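Local coordinates for protein formiminoglutamase (Trypanosoma cruzi, PDB 4MYK) that probably hydrolyses formiminoglutamate, as an arginase-like enzyme of the ureohydrolase family with two manganese ions bound in its active site, at residues 255-258 and 259-262; 265-268 and 269-273. The protein carries 1 engineered substitution. All blocks are in the same frame, centred on the assembly; numbering follows the deposited sequence.

Interaction 1 of 2, residues 255-258 and 259-262; sequences GLSA and QEAF
Ser-257 and Glu-260 grip each other reciprocally at the start of helix 258-270, forming a capping box. The carboxylate makes the stronger half: Ser-257 N donates to Glu-260 OE1 at 2.7 Å, nearly straight at 167°, meeting the oxygen on its anti side and 19° out of the carboxylate plane. In return Ser-257 OG accepts from Glu-260 N, a weak bond of 3.3 Å, and the hydroxyl also gives a weak bond to Glu-260 OE1. A chi1 of 67° puts OG where it meets both Glu-260 N and Glu-260 CG; the Glu-260 chain, extended beyond CG, runs alongside it back to the loop. Serine suits the N-cap because its short hydroxyl reaches a backbone N-H that has no earlier turn to serve it.

The backbone bonds of the first turn follow, from Ala-261 N to Ser-257 O at 3.0 Å and from Phe-262 N to Ala-258 O at 2.9 Å. That second carbonyl oxygen also lies 3.2 Å above one face of the Phe-262 ring, displaced toward its rim.

Leu-256 brings carbon beside the carboxylate, crossing Glu-260 at about a right angle with CD2 3.8 Å from OE1, and packs on Leu-208 and Val-211 of helix 208-214. The apolar contact is Ala-258 CB with Phe-262 CZ, 4.4 Å apart; alanine's small methyl is buried between this ring and Val-254 of the second subunit. The Phe-262 ring also stacks with His-301.

Glu-260 OE1 is thus shared among a backbone N-H, a hydroxyl and the salt bridge to Arg-212. A carboxylate so placed should be stabilised in its charged form, and its negative charge at the helix N terminus probably interacts favourably with the helix dipole.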
ATOM      1  N   GLY A 255      -0.351  -4.397   9.048  1.00 14.87           N
ATOM      2  CA  GLY A 255       0.821  -5.199   9.330  1.00 15.17           C
ATOM      3  C   GLY A 255       2.105  -4.599   8.790  1.00 15.59           C
ATOM      4  O   GLY A 255       2.147  -3.448   8.358  1.00 18.83           O
ATOM      5  N   LEU A 256       3.161  -5.399   8.817  1.00 14.02           N
ATOM      6  CA  LEU A 256       4.490  -4.933   8.473  1.00 17.89           C
ATOM      7  C   LEU A 256       4.564  -4.521   7.014  1.00 17.04           C
ATOM      8  O   LEU A 256       3.954  -5.145   6.157  1.00 15.17           O
ATOM      9  CB  LEU A 256       5.524  -6.027   8.770  1.00 17.98           C
ATOM     10  CG  LEU A 256       5.682  -6.473  10.232  1.00 17.17           C
ATOM     11  CD1 LEU A 256       6.570  -7.683  10.301  1.00 13.86           C
ATOM     12  CD2 LEU A 256       6.220  -5.339  11.127  1.00 14.43           C
ATOM     13  N   SER A 257       5.316  -3.472   6.724  1.00 14.40           N
ATOM     14  CA  SER A 257       5.528  -3.119   5.334  1.00 15.53           C
ATOM     15  C   SER A 257       6.646  -3.992   4.760  1.00 14.46           C
ATOM     16  O   SER A 257       7.402  -4.629   5.497  1.00 13.93           O
ATOM     17  CB  SER A 257       5.871  -1.638   5.193  1.00 15.91           C
ATOM     18  OG  SER A 257       7.131  -1.351   5.765  1.00 15.56           O
ATOM     19  N   ALA A 258       6.740  -4.027   3.439  1.00 13.41           N
ATOM     20  CA  ALA A 258       7.792  -4.791   2.788  1.00 15.16           C
ATOM     21  C   ALA A 258       9.183  -4.305   3.231  1.00 13.85           C
ATOM     22  O   ALA A 258      10.048  -5.120   3.540  1.00 16.62           O
ATOM     23  CB  ALA A 258       7.627  -4.752   1.238  1.00 12.78           C
ATOM     24  N   GLN A 259       9.388  -2.988   3.288  1.00 15.40           N
ATOM     25  CA  GLN A 259      10.671  -2.427   3.739  1.00 13.81           C
ATOM     26  C   GLN A 259      11.041  -2.862   5.163  1.00 15.27           C
ATOM     27  O   GLN A 259      12.195  -3.181   5.446  1.00 14.55           O
ATOM     28  CB  GLN A 259      10.663  -0.897   3.655  1.00 16.42           C
ATOM     29  CG  GLN A 259      12.048  -0.268   3.786  1.00 17.65           C
ATOM     30  CD  GLN A 259      13.050  -0.844   2.785  1.00 19.02           C
ATOM     31  OE1 GLN A 259      12.874  -0.724   1.570  1.00 20.91           O
ATOM     32  NE2 GLN A 259      14.105  -1.465   3.294  1.00 19.86           N
ATOM     33  N   GLU A 260      10.057  -2.853   6.058  1.00 14.67           N
ATOM     34  CA  GLU A 260      10.269  -3.320   7.426  1.00 14.46           C
ATOM     35  C   GLU A 260      10.695  -4.780   7.427  1.00 15.25           C
ATOM     36  O   GLU A 260      11.650  -5.151   8.107  1.00 16.83           O
ATOM     37  CB  GLU A 260       8.998  -3.147   8.252  1.00 15.77           C
ATOM     38  CG  GLU A 260       8.654  -1.703   8.550  1.00 15.76           C
ATOM     39  CD  GLU A 260       7.328  -1.589   9.262  1.00 19.89           C
ATOM     40  OE1 GLU A 260       6.390  -2.323   8.872  1.00 18.86           O
ATOM     41  OE2 GLU A 260       7.225  -0.781  10.214  1.00 22.40           O
ATOM     42  N   ALA A 261       9.982  -5.594   6.653  1.00 15.07           N
ATOM     43  CA  ALA A 261      10.308  -7.003   6.493  1.00 15.24           C
ATOM     44  C   ALA A 261      11.763  -7.186   6.055  1.00 13.77           C
ATOM     45  O   ALA A 261      12.515  -7.927   6.688  1.00 15.72           O
ATOM     46  CB  ALA A 261       9.360  -7.652   5.502  1.00 16.14           C
ATOM     47  N   PHE A 262      12.156  -6.509   4.978  1.00 14.47           N
ATOM     48  CA  PHE A 262      13.534  -6.548   4.493  1.00 13.45           C
ATOM     49  C   PHE A 262      14.510  -6.141   5.591  1.00 17.13           C
ATOM     50  O   PHE A 262      15.488  -6.840   5.855  1.00 16.96           O
ATOM     51  CB  PHE A 262      13.729  -5.586   3.328  1.00 15.11           C
ATOM     52  CG  PHE A 262      12.911  -5.915   2.128  1.00 15.34           C
ATOM     53  CD1 PHE A 262      12.168  -7.078   2.079  1.00 15.48           C
ATOM     54  CD2 PHE A 262      12.887  -5.055   1.041  1.00 13.33           C
ATOM     55  CE1 PHE A 262      11.410  -7.382   0.962  1.00 17.75           C
ATOM     56  CE2 PHE A 262      12.138  -5.346  -0.073  1.00 14.58           C
ATOM     57  CZ  PHE A 262      11.396  -6.514  -0.119  1.00 18.15           C
TER

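Interaction 2 of 2, residues 265-268 and 269-273; sequences CFLA and GKTPT
Thr-271 folds its hydroxyl back onto the last turn of helix 258-270, where OG1 donates to Leu-267 O at 2.9 Å. The donor stands above the carbonyl plane, 51° out of it, so the bond does not follow a lone pair. A chi1 of -71° places OG1 beside the backbone N of Thr-271, and both groups therefore face the same carbonyl: Thr-271 N gives Leu-267 O a weak bond, bent to 121°, and another weak one to Ala-268 O at 3.2 Å. Leu-267 CD1 passes the hydroxyl at a slant, 3.9 Å from Thr-271 OG1. Threonine fits here, since its OG1 supplements backbone bonding that becomes poor as the chain leaves helical geometry.

On another side of the turn, Lys-270 meets the Phe-266 ring through its CD methylene alone. CD comes 3.9 Å from Phe-266 CE1, approaching the ring obliquely, while CG is 3.1 Å from Leu-267 O. The long lysine chain offers carbon to the ring and lets its amino end continue toward solvent, bent at both chi3 and chi4.

Behind these side chains stand the regular bonds of the helix. Gly-269 N donates to Cys-265 O at 3.0 Å, and Lys-270 N to Phe-266 O at 3.1 Å. Arg-309 reaches the end of the helix from elsewhere in the chain, its NE bonded to Gly-269 O.

Farther out, the end of the helix packs on strand 231-236 with two helices beside it. Cys-265 touches Phe-235 of the strand, and the small methyl of Ala-268 rests on Phe-233. Leu-267 and Thr-271 meet helix 216-227 through Val-217, Leu-220 and Phe-224, and Phe-266 touches Leu-304 of helix 290-306.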
ATOM      1  N   CYS A 265      14.796  -8.853   8.155  1.00 14.90           N
ATOM      2  CA  CYS A 265      15.552  -9.987   7.637  1.00 14.70           C
ATOM      3  C   CYS A 265      17.063  -9.707   7.602  1.00 16.33           C
ATOM      4  O   CYS A 265      17.863 -10.584   7.917  1.00 14.50           O
ATOM      5  CB  CYS A 265      15.028 -10.406   6.263  1.00 16.23           C
ATOM      6  SG  CYS A 265      13.446 -11.248   6.382  1.00 14.39           S
ATOM      7  N   PHE A 266      17.436  -8.478   7.243  1.00 15.69           N
ATOM      8  CA  PHE A 266      18.835  -8.070   7.292  1.00 15.68           C
ATOM      9  C   PHE A 266      19.396  -8.155   8.719  1.00 18.76           C
ATOM     10  O   PHE A 266      20.501  -8.660   8.929  1.00 18.08           O
ATOM     11  CB  PHE A 266      19.008  -6.661   6.742  1.00 16.21           C
ATOM     12  CG  PHE A 266      20.453  -6.267   6.524  1.00 19.95           C
ATOM     13  CD1 PHE A 266      21.215  -5.757   7.563  1.00 20.99           C
ATOM     14  CD2 PHE A 266      21.044  -6.409   5.277  1.00 17.39           C
ATOM     15  CE1 PHE A 266      22.545  -5.397   7.358  1.00 23.85           C
ATOM     16  CE2 PHE A 266      22.367  -6.049   5.069  1.00 21.26           C
ATOM     17  CZ  PHE A 266      23.118  -5.548   6.108  1.00 18.90           C
ATOM     18  N   LEU A 267      18.642  -7.660   9.698  1.00 18.98           N
ATOM     19  CA  LEU A 267      19.077  -7.732  11.091  1.00 19.87           C
ATOM     20  C   LEU A 267      19.309  -9.185  11.487  1.00 19.71           C
ATOM     21  O   LEU A 267      20.374  -9.531  11.985  1.00 20.56           O
ATOM     22  CB  LEU A 267      18.055  -7.066  12.032  1.00 19.35           C
ATOM     23  CG  LEU A 267      18.281  -7.109  13.555  1.00 20.89           C
ATOM     24  CD1 LEU A 267      19.552  -6.383  13.959  1.00 18.83           C
ATOM     25  CD2 LEU A 267      17.075  -6.517  14.286  1.00 20.47           C
ATOM     26  N   ALA A 268      18.306 -10.027  11.247  1.00 16.88           N
ATOM     27  CA  ALA A 268      18.386 -11.450  11.546  1.00 17.23           C
ATOM     28  C   ALA A 268      19.646 -12.073  10.945  1.00 17.97           C
ATOM     29  O   ALA A 268      20.334 -12.872  11.589  1.00 17.89           O
ATOM     30  CB  ALA A 268      17.134 -12.164  11.035  1.00 14.98           C
ATOM     31  N   GLY A 269      19.938 -11.700   9.703  1.00 15.80           N
ATOM     32  CA  GLY A 269      21.080 -12.241   8.986  1.00 20.84           C
ATOM     33  C   GLY A 269      22.413 -11.886   9.620  1.00 19.21           C
ATOM     34  O   GLY A 269      23.306 -12.728   9.716  1.00 22.30           O
ATOM     35  N   LYS A 270      22.546 -10.637  10.056  1.00 20.04           N
ATOM     36  CA  LYS A 270      23.782 -10.167  10.679  1.00 19.80           C
ATOM     37  C   LYS A 270      23.888 -10.585  12.152  1.00 20.32           C
ATOM     38  O   LYS A 270      24.948 -10.454  12.767  1.00 22.09           O
ATOM     39  CB  LYS A 270      23.892  -8.645  10.550  1.00 20.79           C
ATOM     40  CG  LYS A 270      22.926  -7.890  11.427  1.00 20.60           C
ATOM     41  CD  LYS A 270      22.914  -6.431  11.070  1.00 25.62           C
ATOM     42  CE  LYS A 270      24.286  -5.816  11.252  1.00 28.68           C
ATOM     43  NZ  LYS A 270      24.519  -5.379  12.662  1.00 38.44           N
ATOM     44  N   THR A 271      22.784 -11.092  12.702  1.00 21.16           N
ATOM     45  CA  THR A 271      22.704 -11.509  14.110  1.00 22.19           C
ATOM     46  C   THR A 271      23.138 -12.961  14.263  1.00 20.46           C
ATOM     47  O   THR A 271      22.396 -13.869  13.901  1.00 18.39           O
ATOM     48  CB  THR A 271      21.266 -11.337  14.669  1.00 19.75           C
ATOM     49  OG1 THR A 271      20.987  -9.940  14.825  1.00 18.83           O
ATOM     50  CG2 THR A 271      21.113 -12.028  16.018  1.00 19.78           C
ATOM     51  N   PRO A 272      24.342 -13.173  14.808  1.00 21.20           N
ATOM     52  CA  PRO A 272      25.025 -14.472  14.830  1.00 18.63           C
ATOM     53  C   PRO A 272      24.349 -15.529  15.703  1.00 19.61           C
ATOM     54  O   PRO A 272      24.622 -16.721  15.537  1.00 22.87           O
ATOM     55  CB  PRO A 272      26.411 -14.127  15.380  1.00 22.60           C
ATOM     56  CG  PRO A 272      26.212 -12.887  16.156  1.00 24.72           C
ATOM     57  CD  PRO A 272      25.154 -12.112  15.423  1.00 20.65           C
ATOM     58  N   THR A 273      23.479 -15.112  16.617  1.00 21.45           N
ATOM     59  CA  THR A 273      22.719 -16.076  17.408  1.00 19.70           C
ATOM     60  C   THR A 273      21.539 -16.674  16.631  1.00 19.18           C
ATOM     61  O   THR A 273      20.935 -17.656  17.071  1.00 20.96           O
ATOM     62  CB  THR A 273      22.201 -15.468  18.723  1.00 20.99           C
ATOM     63  OG1 THR A 273      21.398 -14.314  18.442  1.00 24.55           O
ATOM     64  CG2 THR A 273      23.368 -15.080  19.622  1.00 21.35           C
TER

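Both contacts are local and lie in series, neither nested nor crossed. Following the chain, strand 231-236 leads into a long loop that ends at interaction 1, where residues 255-262 close the first turn and start helix 258-270. The helix then runs on to interaction 2, about 15 Å away between centres, which finishes it and releases the chain toward strand 274-280. Together they mark the two ends of the crossover helix in a beta-alpha-beta unit of the parallel sheet. Interaction 1 sits at the end nearer the manganese ions and meets a second subunit; interaction 2 lies at the far end, touching helices 216-227 and 290-306 and strand 231-236.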